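Local coordinates for type I site-specific restriction-modification system, R (Restriction) subunit (Vibrio vulnificus, PDB 3H1T), which probably acts as the ATP-dependent motor and DNA-cleaving subunit of a type I restriction enzyme, of which this fragment holds the N-terminal and helicase-like domains, at residues A[118-123]-A[127-132]; A[41-46]-A[78-83]; A[494-499]-A[545-550]. One frame throughout, in Å; residues are numbered along the deposited sequence.

Contact 1: residues A[118-123]-A[127-132]; sequences FAYSTN and ILEFDY
Tyr120 and Glu129 run alongside each other from neighbouring strands, and their ends join: Tyr120 OH donates to Glu129 OE2 over 2.7 Å, using the anti lone pair of that oxygen. The ring and the carboxylate are turned 50° apart. The Glu129 stem passes obliquely by the CE1 corner of the ring, CG 3.2 Å from Tyr120 CE1, because CG stands anti to the backbone N (chi1 175°) and the chain then runs out extended beside the tyrosine. One pair along the same face, Asp131 brings OD2 into the ring plane at the edge of Phe118, 3.3 Å from CE1, with carboxylate and ring 78° apart. Arg152 bridges to both Glu129 OE2 and Asp131 OD2, so it should offset two buried negative charges, while Thr133 takes the other Asp131 oxygen, OD1.

Beneath these side chains lies an antiparallel backbone ladder. Ala119 and Phe130 exchange bonds in both directions (Ala119 N to Phe130 O 3.1 Å, and Phe130 N to Ala119 O 2.9 Å); Ser121 and Leu128 do the same, with Leu128 N to Ser121 O at 2.7 Å. The face carrying Ala119 and Leu128 lies against Met104 of helix 104-114, and Ala119 CB also sits at the edge of the Tyr132 ring, 4.2 Å from CE1. At the turn, Asn123 OD1 accepts from Glu126 N. This is a tightly closed beta hairpin in the mixed sheet of the N-terminal domain, consistent with the PD-(D/E)XK nuclease fold expected at this end of an HsdR subunit.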
ATOM      1  N   PHE A 118      -4.639  15.713  17.967  1.00 22.35           N
ATOM      2  CA  PHE A 118      -4.104  16.763  18.825  1.00 20.24           C
ATOM      3  C   PHE A 118      -2.705  17.195  18.395  1.00 21.42           C
ATOM      4  O   PHE A 118      -1.817  16.370  18.207  1.00 20.61           O
ATOM      5  CB  PHE A 118      -4.106  16.291  20.283  1.00 20.67           C
ATOM      6  CG  PHE A 118      -5.461  15.859  20.760  1.00 22.09           C
ATOM      7  CD1 PHE A 118      -6.474  16.797  20.971  1.00 19.48           C
ATOM      8  CD2 PHE A 118      -5.767  14.501  20.876  1.00 21.80           C
ATOM      9  CE1 PHE A 118      -7.781  16.391  21.273  1.00 21.49           C
ATOM     10  CE2 PHE A 118      -7.064  14.079  21.182  1.00 21.97           C
ATOM     11  CZ  PHE A 118      -8.076  15.026  21.378  1.00 22.25           C
ATOM     12  N   ALA A 119      -2.506  18.494  18.234  1.00 22.01           N
ATOM     13  CA  ALA A 119      -1.205  18.984  17.814  1.00 22.51           C
ATOM     14  C   ALA A 119      -0.717  20.124  18.694  1.00 23.21           C
ATOM     15  O   ALA A 119      -1.499  20.993  19.071  1.00 24.52           O
ATOM     16  CB  ALA A 119      -1.272  19.442  16.349  1.00 23.96           C
ATOM     17  N   TYR A 120       0.574  20.130  19.013  1.00 24.80           N
ATOM     18  CA  TYR A 120       1.146  21.160  19.872  1.00 23.53           C
ATOM     19  C   TYR A 120       2.401  21.804  19.331  1.00 21.59           C
ATOM     20  O   TYR A 120       3.241  21.165  18.728  1.00 23.62           O
ATOM     21  CB  TYR A 120       1.466  20.569  21.241  1.00 22.34           C
ATOM     22  CG  TYR A 120       0.264  19.955  21.888  1.00 25.92           C
ATOM     23  CD1 TYR A 120      -0.624  20.740  22.626  1.00 25.50           C
ATOM     24  CD2 TYR A 120      -0.045  18.613  21.680  1.00 25.27           C
ATOM     25  CE1 TYR A 120      -1.798  20.202  23.137  1.00 26.46           C
ATOM     26  CE2 TYR A 120      -1.219  18.058  22.177  1.00 27.82           C
ATOM     27  CZ  TYR A 120      -2.095  18.857  22.899  1.00 28.88           C
ATOM     28  OH  TYR A 120      -3.268  18.312  23.339  1.00 30.27           O
ATOM     29  N   SER A 121       2.522  23.094  19.555  1.00 21.50           N
ATOM     30  CA  SER A 121       3.698  23.816  19.167  1.00 23.20           C
ATOM     31  C   SER A 121       4.146  24.438  20.480  1.00 25.00           C
ATOM     32  O   SER A 121       3.327  24.986  21.217  1.00 27.48           O
ATOM     33  CB  SER A 121       3.348  24.873  18.126  1.00 19.76           C
ATOM     34  OG  SER A 121       4.508  25.569  17.765  1.00 21.56           O
ATOM     35  N   THR A 122       5.434  24.350  20.792  1.00 22.38           N
ATOM     36  CA  THR A 122       5.917  24.904  22.035  1.00 22.94           C
ATOM     37  C   THR A 122       7.326  25.423  21.906  1.00 24.74           C
ATOM     38  O   THR A 122       8.094  24.947  21.073  1.00 25.40           O
ATOM     39  CB  THR A 122       5.907  23.849  23.143  1.00 25.40           C
ATOM     40  OG1 THR A 122       6.496  24.396  24.331  1.00 27.75           O
ATOM     41  CG2 THR A 122       6.699  22.624  22.700  1.00 24.32           C
ATOM     42  N   ASN A 123       7.654  26.410  22.737  1.00 25.79           N
ATOM     43  CA  ASN A 123       8.984  26.994  22.762  1.00 25.19           C
ATOM     44  C   ASN A 123       9.522  26.877  24.177  1.00 25.41           C
ATOM     45  O   ASN A 123      10.410  27.630  24.576  1.00 27.23           O
ATOM     46  CB  ASN A 123       8.946  28.465  22.313  1.00 27.81           C
ATOM     47  CG  ASN A 123       8.031  29.339  23.178  1.00 28.84           C
ATOM     48  OD1 ASN A 123       7.319  28.859  24.058  1.00 29.63           O
ATOM     49  ND2 ASN A 123       8.051  30.638  22.910  1.00 29.58           N
ATOM     50  N   ILE A 127       2.847  27.102  25.207  1.00 29.88           N
ATOM     51  CA  ILE A 127       2.298  25.921  24.564  1.00 28.82           C
ATOM     52  C   ILE A 127       1.082  26.307  23.741  1.00 27.94           C
ATOM     53  O   ILE A 127       0.145  26.901  24.255  1.00 29.80           O
ATOM     54  CB  ILE A 127       1.890  24.880  25.618  1.00 27.63           C
ATOM     55  CG1 ILE A 127       3.125  24.477  26.436  1.00 27.58           C
ATOM     56  CG2 ILE A 127       1.279  23.671  24.942  1.00 29.03           C
ATOM     57  CD1 ILE A 127       2.816  23.703  27.709  1.00 26.25           C
ATOM     58  N   LEU A 128       1.107  25.987  22.459  1.00 29.45           N
ATOM     59  CA  LEU A 128      -0.001  26.303  21.566  1.00 29.02           C
ATOM     60  C   LEU A 128      -0.644  24.995  21.106  1.00 27.89           C
ATOM     61  O   LEU A 128       0.033  24.130  20.566  1.00 27.38           O
ATOM     62  CB  LEU A 128       0.511  27.065  20.342  1.00 29.87           C
ATOM     63  CG  LEU A 128      -0.241  28.299  19.836  1.00 30.41           C
ATOM     64  CD1 LEU A 128       0.058  28.393  18.356  1.00 25.84           C
ATOM     65  CD2 LEU A 128      -1.745  28.201  20.086  1.00 28.46           C
ATOM     66  N   GLU A 129      -1.950  24.853  21.303  1.00 33.13           N
ATOM     67  CA  GLU A 129      -2.643  23.632  20.921  1.00 30.93           C
ATOM     68  C   GLU A 129      -3.664  23.805  19.795  1.00 31.01           C
ATOM     69  O   GLU A 129      -4.396  24.790  19.760  1.00 31.65           O
ATOM     70  CB  GLU A 129      -3.370  23.043  22.136  1.00 30.33           C
ATOM     71  CG  GLU A 129      -4.231  21.816  21.834  1.00 33.88           C
ATOM     72  CD  GLU A 129      -5.190  21.434  22.961  1.00 35.46           C
ATOM     73  OE1 GLU A 129      -6.203  22.138  23.153  1.00 36.05           O
ATOM     74  OE2 GLU A 129      -4.932  20.426  23.649  1.00 36.11           O
ATOM     75  N   PHE A 130      -3.684  22.865  18.857  1.00 26.48           N
ATOM     76  CA  PHE A 130      -4.700  22.888  17.832  1.00 26.32           C
ATOM     77  C   PHE A 130      -5.418  21.575  18.068  1.00 27.45           C
ATOM     78  O   PHE A 130      -4.826  20.499  17.988  1.00 26.48           O
ATOM     79  CB  PHE A 130      -4.181  22.903  16.400  1.00 22.75           C
ATOM     80  CG  PHE A 130      -5.299  22.928  15.393  1.00 24.65           C
ATOM     81  CD1 PHE A 130      -5.917  24.130  15.046  1.00 25.61           C
ATOM     82  CD2 PHE A 130      -5.819  21.737  14.880  1.00 26.41           C
ATOM     83  CE1 PHE A 130      -7.041  24.142  14.211  1.00 26.07           C
ATOM     84  CE2 PHE A 130      -6.945  21.741  14.048  1.00 25.93           C
ATOM     85  CZ  PHE A 130      -7.554  22.938  13.714  1.00 24.77           C
ATOM     86  N   ASP A 131      -6.699  21.661  18.373  1.00 29.29           N
ATOM     87  CA  ASP A 131      -7.477  20.472  18.652  1.00 30.04           C
ATOM     88  C   ASP A 131      -8.409  20.193  17.477  1.00 30.60           C
ATOM     89  O   ASP A 131      -9.326  20.971  17.207  1.00 30.84           O
ATOM     90  CB  ASP A 131      -8.263  20.714  19.941  1.00 36.80           C
ATOM     91  CG  ASP A 131      -9.071  19.515  20.379  1.00 39.35           C
ATOM     92  OD1 ASP A 131      -9.543  18.743  19.527  1.00 41.24           O
ATOM     93  OD2 ASP A 131      -9.256  19.360  21.602  1.00 43.20           O
ATOM     94  N   TYR A 132      -8.172  19.089  16.774  1.00 29.58           N
ATOM     95  CA  TYR A 132      -9.012  18.752  15.640  1.00 28.88           C
ATOM     96  C   TYR A 132     -10.451  18.429  16.026  1.00 31.86           C
ATOM     97  O   TYR A 132     -11.355  18.575  15.199  1.00 30.70           O
ATOM     98  CB  TYR A 132      -8.404  17.592  14.840  1.00 28.34           C
ATOM     99  CG  TYR A 132      -7.135  17.971  14.108  1.00 28.83           C
ATOM    100  CD1 TYR A 132      -5.930  18.096  14.794  1.00 27.25           C
ATOM    101  CD2 TYR A 132      -7.149  18.250  12.739  1.00 29.71           C
ATOM    102  CE1 TYR A 132      -4.772  18.478  14.149  1.00 29.24           C
ATOM    103  CE2 TYR A 132      -5.991  18.642  12.075  1.00 27.84           C
ATOM    104  CZ  TYR A 132      -4.802  18.760  12.792  1.00 29.61           C
ATOM    105  OH  TYR A 132      -3.656  19.184  12.177  1.00 32.14           O
TER

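Contact 2: residues A[41-46]-A[78-83]; sequences SGWENN and YLLKYT
Trp43 lays the six-membered ring of its indole over Leu80, and most of the contact is made there. Leu80 CB stands 3.8 Å from the centroid of that ring and 25° off its normal, a CH-pi contact over the face, with Trp43 CE3 and CZ3 both 3.6 Å from CB. The leucine then carries CD1 along the same face toward the fused bond, where Trp43 CE2 is 4.0 Å away. The two side chains cross at about a right angle. With Trp43 CG anti to its carbonyl carbon (chi1 -70°), the ring leaves the loop broadside to the strand.

At the indole's rim the fit is slacker: Lys81 O lies near the ring plane 4.0 Å from CE3, and Tyr82 N is 4.3 Å from CZ3. No hydrogen bond joins the two segments. Trp43 is the second residue of a type I turn from Gly42 to Asn45, whose Asn45 N to Gly42 O bond is weak at 3.5 Å. Glu44 and Asn46 leave the backbone away from the strand and are exposed, and Asn46 is poorly ordered.

Trp43 NE1, on the five-membered ring, donates to Pro144 O, which ties the ring to the approach of helix 146-157. The tryptophan thus fills the corner between strand 75-81, Ile50 of strand 49-55, Ile88 of strand 86-93 and Leu149 of helix 146-157, just after helix 26-40 ends; beyond it Tyr82 stacks on Phe150.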
ATOM      1  N   SER A  41       2.925  16.226  33.160  1.00 32.65           N
ATOM      2  CA  SER A  41       1.544  15.974  32.758  1.00 32.74           C
ATOM      3  C   SER A  41       1.204  14.492  32.633  1.00 34.06           C
ATOM      4  O   SER A  41       0.137  14.136  32.138  1.00 33.62           O
ATOM      5  CB  SER A  41       1.210  16.710  31.453  1.00 33.23           C
ATOM      6  OG  SER A  41       1.272  18.119  31.637  1.00 30.93           O
ATOM      7  N   GLY A  42       2.120  13.634  33.078  1.00 33.76           N
ATOM      8  CA  GLY A  42       1.873  12.201  33.071  1.00 31.80           C
ATOM      9  C   GLY A  42       2.061  11.380  31.823  1.00 34.31           C
ATOM     10  O   GLY A  42       1.534  10.263  31.774  1.00 35.52           O
ATOM     11  N   TRP A  43       2.815  11.882  30.847  1.00 32.80           N
ATOM     12  CA  TRP A  43       3.017  11.155  29.596  1.00 33.98           C
ATOM     13  C   TRP A  43       4.064  10.062  29.660  1.00 36.14           C
ATOM     14  O   TRP A  43       4.290   9.352  28.672  1.00 35.55           O
ATOM     15  CB  TRP A  43       3.346  12.128  28.456  1.00 29.64           C
ATOM     16  CG  TRP A  43       2.168  12.941  28.076  1.00 25.95           C
ATOM     17  CD1 TRP A  43       1.832  14.173  28.552  1.00 27.04           C
ATOM     18  CD2 TRP A  43       1.086  12.518  27.253  1.00 23.56           C
ATOM     19  NE1 TRP A  43       0.598  14.548  28.072  1.00 25.04           N
ATOM     20  CE2 TRP A  43       0.123  13.551  27.264  1.00 23.34           C
ATOM     21  CE3 TRP A  43       0.844  11.374  26.482  1.00 22.24           C
ATOM     22  CZ2 TRP A  43      -1.084  13.456  26.569  1.00 22.31           C
ATOM     23  CZ3 TRP A  43      -0.354  11.282  25.793  1.00 22.22           C
ATOM     24  CH2 TRP A  43      -1.296  12.325  25.828  1.00 22.71           C
ATOM     25  N   GLU A  44       4.664   9.893  30.835  1.00 39.07           N
ATOM     26  CA  GLU A  44       5.694   8.873  31.028  1.00 40.90           C
ATOM     27  C   GLU A  44       5.263   7.805  32.036  1.00 40.32           C
ATOM     28  O   GLU A  44       6.042   6.921  32.385  1.00 41.63           O
ATOM     29  CB  GLU A  44       6.977   9.536  31.503  1.00 51.23           C
ATOM     30  CG  GLU A  44       8.237   8.706  31.358  1.00 53.69           C
ATOM     31  CD  GLU A  44       9.307   9.188  32.315  1.00 57.49           C
ATOM     32  OE1 GLU A  44       8.962   9.962  33.232  1.00 56.95           O
ATOM     33  OE2 GLU A  44      10.479   8.790  32.173  1.00 58.38           O
ATOM     34  N   ASN A  45       4.015   7.905  32.491  1.00 39.44           N
ATOM     35  CA  ASN A  45       3.430   6.971  33.447  1.00 39.29           C
ATOM     36  C   ASN A  45       2.686   5.900  32.663  1.00 40.80           C
ATOM     37  O   ASN A  45       1.685   6.193  32.001  1.00 40.69           O
ATOM     38  CB  ASN A  45       2.446   7.700  34.353  1.00 52.40           C
ATOM     39  CG  ASN A  45       3.111   8.745  35.226  1.00 56.21           C
ATOM     40  OD1 ASN A  45       2.455   9.675  35.700  1.00 57.70           O
ATOM     41  ND2 ASN A  45       4.412   8.593  35.458  1.00 58.18           N
ATOM     42  N   ASN A  46       3.154   4.657  32.765  1.00 52.90           N
ATOM     43  CA  ASN A  46       2.572   3.519  32.043  1.00 53.26           C
ATOM     44  C   ASN A  46       1.036   3.451  32.148  1.00 52.75           C
ATOM     45  O   ASN A  46       0.475   3.652  33.219  1.00 52.63           O
ATOM     46  CB  ASN A  46       3.226   2.231  32.545  1.00 83.30           C
ATOM     47  CG  ASN A  46       4.746   2.244  32.366  1.00 87.90           C
ATOM     48  OD1 ASN A  46       5.505   1.772  33.216  1.00 90.06           O
ATOM     49  ND2 ASN A  46       5.191   2.789  31.224  1.00 87.84           N
ATOM     50  N   TYR A  78       8.261  15.097  19.156  1.00 26.22           N
ATOM     51  CA  TYR A  78       7.697  14.224  20.166  1.00 25.27           C
ATOM     52  C   TYR A  78       6.410  13.604  19.677  1.00 25.20           C
ATOM     53  O   TYR A  78       5.636  14.226  18.963  1.00 24.90           O
ATOM     54  CB  TYR A  78       7.370  14.954  21.466  1.00 27.42           C
ATOM     55  CG  TYR A  78       8.525  15.589  22.201  1.00 27.45           C
ATOM     56  CD1 TYR A  78       8.944  16.885  21.897  1.00 27.35           C
ATOM     57  CD2 TYR A  78       9.122  14.939  23.273  1.00 25.84           C
ATOM     58  CE1 TYR A  78       9.916  17.521  22.647  1.00 23.94           C
ATOM     59  CE2 TYR A  78      10.097  15.571  24.034  1.00 27.72           C
ATOM     60  CZ  TYR A  78      10.484  16.872  23.713  1.00 25.14           C
ATOM     61  OH  TYR A  78      11.401  17.566  24.469  1.00 25.87           O
ATOM     62  N   LEU A  79       6.191  12.363  20.087  1.00 29.28           N
ATOM     63  CA  LEU A  79       4.994  11.639  19.748  1.00 28.58           C
ATOM     64  C   LEU A  79       4.479  11.260  21.125  1.00 29.84           C
ATOM     65  O   LEU A  79       5.222  10.719  21.940  1.00 31.27           O
ATOM     66  CB  LEU A  79       5.344  10.403  18.919  1.00 25.36           C
ATOM     67  CG  LEU A  79       4.314   9.648  18.057  1.00 25.44           C
ATOM     68  CD1 LEU A  79       4.117   8.262  18.622  1.00 20.55           C
ATOM     69  CD2 LEU A  79       3.000  10.400  17.975  1.00 23.60           C
ATOM     70  N   LEU A  80       3.219  11.562  21.406  1.00 24.78           N
ATOM     71  CA  LEU A  80       2.657  11.241  22.708  1.00 24.54           C
ATOM     72  C   LEU A  80       1.749  10.046  22.536  1.00 25.14           C
ATOM     73  O   LEU A  80       0.747  10.129  21.845  1.00 25.73           O
ATOM     74  CB  LEU A  80       1.885  12.438  23.250  1.00 21.02           C
ATOM     75  CG  LEU A  80       2.705  13.728  23.302  1.00 22.03           C
ATOM     76  CD1 LEU A  80       1.851  14.819  23.898  1.00 22.73           C
ATOM     77  CD2 LEU A  80       3.957  13.554  24.134  1.00 23.79           C
ATOM     78  N   LYS A  81       2.108   8.926  23.152  1.00 27.47           N
ATOM     79  CA  LYS A  81       1.304   7.721  23.032  1.00 28.16           C
ATOM     80  C   LYS A  81       0.461   7.508  24.271  1.00 28.76           C
ATOM     81  O   LYS A  81       0.973   7.525  25.391  1.00 29.33           O
ATOM     82  CB  LYS A  81       2.207   6.496  22.773  1.00 32.31           C
ATOM     83  CG  LYS A  81       3.085   6.644  21.532  1.00 32.92           C
ATOM     84  CD  LYS A  81       3.519   5.314  20.932  1.00 36.47           C
ATOM     85  CE  LYS A  81       4.578   4.610  21.745  1.00 40.81           C
ATOM     86  NZ  LYS A  81       5.318   3.650  20.880  1.00 42.39           N
ATOM     87  N   TYR A  82      -0.843   7.349  24.073  1.00 36.36           N
ATOM     88  CA  TYR A  82      -1.730   7.109  25.199  1.00 36.93           C
ATOM     89  C   TYR A  82      -1.381   5.731  25.745  1.00 36.71           C
ATOM     90  O   TYR A  82      -1.301   5.506  26.953  1.00 37.02           O
ATOM     91  CB  TYR A  82      -3.183   7.109  24.761  1.00 32.19           C
ATOM     92  CG  TYR A  82      -4.083   6.765  25.909  1.00 34.03           C
ATOM     93  CD1 TYR A  82      -4.138   7.588  27.033  1.00 36.47           C
ATOM     94  CD2 TYR A  82      -4.859   5.611  25.890  1.00 34.24           C
ATOM     95  CE1 TYR A  82      -4.951   7.271  28.112  1.00 37.00           C
ATOM     96  CE2 TYR A  82      -5.673   5.283  26.964  1.00 37.24           C
ATOM     97  CZ  TYR A  82      -5.717   6.117  28.072  1.00 37.66           C
ATOM     98  OH  TYR A  82      -6.532   5.798  29.132  1.00 39.46           O
ATOM     99  N   THR A  83      -1.171   4.822  24.806  1.00 30.72           N
ATOM    100  CA  THR A  83      -0.813   3.449  25.077  1.00 32.56           C
ATOM    101  C   THR A  83       0.354   3.129  24.144  1.00 32.91           C
ATOM    102  O   THR A  83       0.706   3.944  23.283  1.00 33.44           O
ATOM    103  CB  THR A  83      -2.035   2.544  24.833  1.00 37.65           C
ATOM    104  OG1 THR A  83      -2.648   2.255  26.093  1.00 41.63           O
ATOM    105  CG2 THR A  83      -1.666   1.271  24.159  1.00 37.23           C
TER

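Contact 3: residues A[494-499]-A[545-550]; sequences ELETST and EDYGKL
Two loops of the second RecA-like domain, the helicase C-terminal part of what is probably the motor, meet here at the surface. Residues 494-499 link helix 482-493 to strand 502-505, and residues 545-550 lead into strand 552-556 soon after the QxxGRxxR signature (motif VI) of superfamily 2 helicases. Each loop comes just before a strand of the same parallel run and so lies at the N-terminal end of that strand.

Tyr547 does the joining, held over one face and at its hydroxyl. Leu495 sets CB over the middle of the ring, 3.9 Å from the centroid and 12° off the normal, a CH-pi contact. Its CD1 reaches outward past the rim, 3.5 Å from Tyr547 CE2. The leucine crosses the tyrosine at roughly a right angle, and also touches Pro516 and Arg544, while Thr517 packs against the tyrosine.

The loop that presents Tyr547 is itself tightly turned: Gly548 N bonds to Glu545 O at 3.1 Å, and Gly548, at positive phi, and Lys549 both face Arg544 in a G1 bulge; Lys549 NZ bonds to the carbonyls of Gly540, Arg542, Pro516 and Cys518.

Glu496, next along from the leucine, is exposed. A bend at its chi2 swings the carboxylate round to the hydroxyl end of the tyrosine, its plane 87° from that of the ring. Tyr547 OH donates to Glu496 OE1 at 2.7 Å, arriving on the syn side and 27° out of the carboxylate plane.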
ATOM      1  N   GLU A 494      11.981 -15.288  -7.008  1.00 44.85           N
ATOM      2  CA  GLU A 494      13.045 -15.418  -6.021  1.00 47.65           C
ATOM      3  C   GLU A 494      14.101 -14.349  -6.191  1.00 48.60           C
ATOM      4  O   GLU A 494      14.518 -14.053  -7.314  1.00 48.81           O
ATOM      5  CB  GLU A 494      13.661 -16.812  -6.117  1.00 54.64           C
ATOM      6  CG  GLU A 494      12.586 -17.853  -6.290  1.00 58.79           C
ATOM      7  CD  GLU A 494      12.993 -19.231  -5.852  1.00 63.26           C
ATOM      8  OE1 GLU A 494      13.949 -19.805  -6.431  1.00 64.16           O
ATOM      9  OE2 GLU A 494      12.334 -19.741  -4.920  1.00 63.70           O
ATOM     10  N   LEU A 495      14.508 -13.768  -5.062  1.00 41.51           N
ATOM     11  CA  LEU A 495      15.519 -12.711  -5.008  1.00 41.94           C
ATOM     12  C   LEU A 495      16.907 -13.146  -5.466  1.00 42.24           C
ATOM     13  O   LEU A 495      17.623 -12.380  -6.119  1.00 42.02           O
ATOM     14  CB  LEU A 495      15.666 -12.195  -3.572  1.00 37.21           C
ATOM     15  CG  LEU A 495      14.428 -12.000  -2.694  1.00 36.42           C
ATOM     16  CD1 LEU A 495      14.864 -11.519  -1.301  1.00 33.64           C
ATOM     17  CD2 LEU A 495      13.501 -10.997  -3.352  1.00 36.35           C
ATOM     18  N   GLU A 496      17.280 -14.376  -5.125  1.00 37.73           N
ATOM     19  CA  GLU A 496      18.606 -14.902  -5.429  1.00 39.77           C
ATOM     20  C   GLU A 496      18.822 -15.610  -6.776  1.00 39.13           C
ATOM     21  O   GLU A 496      19.958 -15.968  -7.098  1.00 40.48           O
ATOM     22  CB  GLU A 496      19.024 -15.847  -4.301  1.00 65.48           C
ATOM     23  CG  GLU A 496      20.528 -15.970  -4.031  1.00 68.92           C
ATOM     24  CD  GLU A 496      21.014 -15.038  -2.928  1.00 71.64           C
ATOM     25  OE1 GLU A 496      20.169 -14.595  -2.116  1.00 73.11           O
ATOM     26  OE2 GLU A 496      22.237 -14.767  -2.861  1.00 72.65           O
ATOM     27  N   THR A 497      17.768 -15.811  -7.565  1.00 43.03           N
ATOM     28  CA  THR A 497      17.905 -16.493  -8.858  1.00 39.31           C
ATOM     29  C   THR A 497      18.140 -15.487  -9.989  1.00 38.36           C
ATOM     30  O   THR A 497      17.560 -14.409  -9.977  1.00 39.23           O
ATOM     31  CB  THR A 497      16.650 -17.286  -9.170  1.00 38.75           C
ATOM     32  OG1 THR A 497      15.522 -16.405  -9.115  1.00 40.56           O
ATOM     33  CG2 THR A 497      16.459 -18.416  -8.177  1.00 38.39           C
ATOM     34  N   SER A 498      18.964 -15.830 -10.976  1.00 33.56           N
ATOM     35  CA  SER A 498      19.221 -14.892 -12.071  1.00 33.75           C
ATOM     36  C   SER A 498      18.292 -15.046 -13.276  1.00 32.66           C
ATOM     37  O   SER A 498      18.171 -14.130 -14.090  1.00 30.72           O
ATOM     38  CB  SER A 498      20.694 -14.965 -12.531  1.00 47.44           C
ATOM     39  OG  SER A 498      21.025 -16.235 -13.062  1.00 51.68           O
ATOM     40  N   THR A 499      17.635 -16.198 -13.398  1.00 30.68           N
ATOM     41  CA  THR A 499      16.711 -16.417 -14.507  1.00 31.85           C
ATOM     42  C   THR A 499      15.475 -17.205 -14.055  1.00 30.00           C
ATOM     43  O   THR A 499      15.516 -17.904 -13.043  1.00 32.22           O
ATOM     44  CB  THR A 499      17.382 -17.180 -15.668  1.00 43.98           C
ATOM     45  OG1 THR A 499      17.784 -18.477 -15.216  1.00 47.35           O
ATOM     46  CG2 THR A 499      18.598 -16.440 -16.176  1.00 46.01           C
ATOM     47  N   GLU A 545      16.267  -2.758  -1.632  1.00 38.89           N
ATOM     48  CA  GLU A 545      17.564  -2.088  -1.586  1.00 38.02           C
ATOM     49  C   GLU A 545      18.588  -3.171  -1.339  1.00 38.66           C
ATOM     50  O   GLU A 545      19.736  -3.107  -1.793  1.00 38.97           O
ATOM     51  CB  GLU A 545      17.525  -1.111  -0.426  1.00 51.37           C
ATOM     52  CG  GLU A 545      18.794  -0.386  -0.064  1.00 52.73           C
ATOM     53  CD  GLU A 545      18.516   0.742   0.923  1.00 53.59           C
ATOM     54  OE1 GLU A 545      17.721   0.527   1.863  1.00 52.64           O
ATOM     55  OE2 GLU A 545      19.092   1.838   0.766  1.00 52.99           O
ATOM     56  N   ASP A 546      18.130  -4.165  -0.591  1.00 48.62           N
ATOM     57  CA  ASP A 546      18.892  -5.340  -0.200  1.00 49.00           C
ATOM     58  C   ASP A 546      19.563  -5.947  -1.438  1.00 48.74           C
ATOM     59  O   ASP A 546      20.766  -6.210  -1.453  1.00 48.22           O
ATOM     60  CB  ASP A 546      17.906  -6.327   0.437  1.00 56.14           C
ATOM     61  CG  ASP A 546      18.578  -7.375   1.279  1.00 58.50           C
ATOM     62  OD1 ASP A 546      19.623  -7.076   1.886  1.00 60.62           O
ATOM     63  OD2 ASP A 546      18.039  -8.499   1.359  1.00 60.80           O
ATOM     64  N   TYR A 547      18.760  -6.141  -2.479  1.00 48.10           N
ATOM     65  CA  TYR A 547      19.193  -6.727  -3.740  1.00 48.74           C
ATOM     66  C   TYR A 547      19.311  -5.718  -4.888  1.00 48.04           C
ATOM     67  O   TYR A 547      18.987  -6.033  -6.029  1.00 48.08           O
ATOM     68  CB  TYR A 547      18.216  -7.841  -4.111  1.00 50.36           C
ATOM     69  CG  TYR A 547      18.463  -9.087  -3.297  1.00 52.95           C
ATOM     70  CD1 TYR A 547      19.427 -10.008  -3.698  1.00 54.55           C
ATOM     71  CD2 TYR A 547      17.818  -9.299  -2.077  1.00 53.49           C
ATOM     72  CE1 TYR A 547      19.755 -11.100  -2.909  1.00 55.81           C
ATOM     73  CE2 TYR A 547      18.143 -10.394  -1.275  1.00 55.01           C
ATOM     74  CZ  TYR A 547      19.117 -11.285  -1.700  1.00 56.27           C
ATOM     75  OH  TYR A 547      19.486 -12.339  -0.897  1.00 59.46           O
ATOM     76  N   GLY A 548      19.766  -4.507  -4.581  1.00 44.29           N
ATOM     77  CA  GLY A 548      19.919  -3.493  -5.612  1.00 42.79           C
ATOM     78  C   GLY A 548      18.636  -2.982  -6.244  1.00 42.36           C
ATOM     79  O   GLY A 548      18.672  -2.347  -7.303  1.00 42.69           O
ATOM     80  N   LYS A 549      17.499  -3.236  -5.607  1.00 37.88           N
ATOM     81  CA  LYS A 549      16.229  -2.777  -6.153  1.00 35.89           C
ATOM     82  C   LYS A 549      15.764  -1.495  -5.468  1.00 36.36           C
ATOM     83  O   LYS A 549      15.248  -1.538  -4.349  1.00 34.31           O
ATOM     84  CB  LYS A 549      15.172  -3.872  -5.998  1.00 37.90           C
ATOM     85  CG  LYS A 549      13.756  -3.414  -6.306  1.00 36.34           C
ATOM     86  CD  LYS A 549      13.669  -2.815  -7.696  1.00 34.77           C
ATOM     87  CE  LYS A 549      12.282  -2.271  -7.981  1.00 31.96           C
ATOM     88  NZ  LYS A 549      11.243  -3.333  -7.884  1.00 25.09           N
ATOM     89  N   LEU A 550      15.947  -0.358  -6.141  1.00 43.23           N
ATOM     90  CA  LEU A 550      15.534   0.934  -5.588  1.00 43.55           C
ATOM     91  C   LEU A 550      14.515   1.703  -6.425  1.00 43.64           C
ATOM     92  O   LEU A 550      13.789   2.542  -5.895  1.00 45.83           O
ATOM     93  CB  LEU A 550      16.757   1.818  -5.344  1.00 41.62           C
ATOM     94  CG  LEU A 550      17.677   1.260  -4.261  1.00 42.92           C
ATOM     95  CD1 LEU A 550      18.953   2.084  -4.147  1.00 44.71           C
ATOM     96  CD2 LEU A 550      16.916   1.241  -2.955  1.00 42.28           C
TER

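Contacts 1 and 2 belong to the same mixed sheet of the N-terminal domain, their centres about 15 Å apart, whereas the centre of contact 3, in the helicase-like part, is about 45 and 41 Å from theirs. Contact 1 is buried and joins adjacent strands through main-chain bonds, a tyrosine-glutamate bond and a carboxylate at a ring edge. Contact 2, partly buried, brings a loop to a strand with mainly apolar packing and no hydrogen bond. Helix 146-157 serves both, giving an arginine to the first and hydrophobic residues to the second. Contact 3, on the surface between two loops, combines both styles in one aromatic residue: a leucine on its face and a bond to an exposed glutamate.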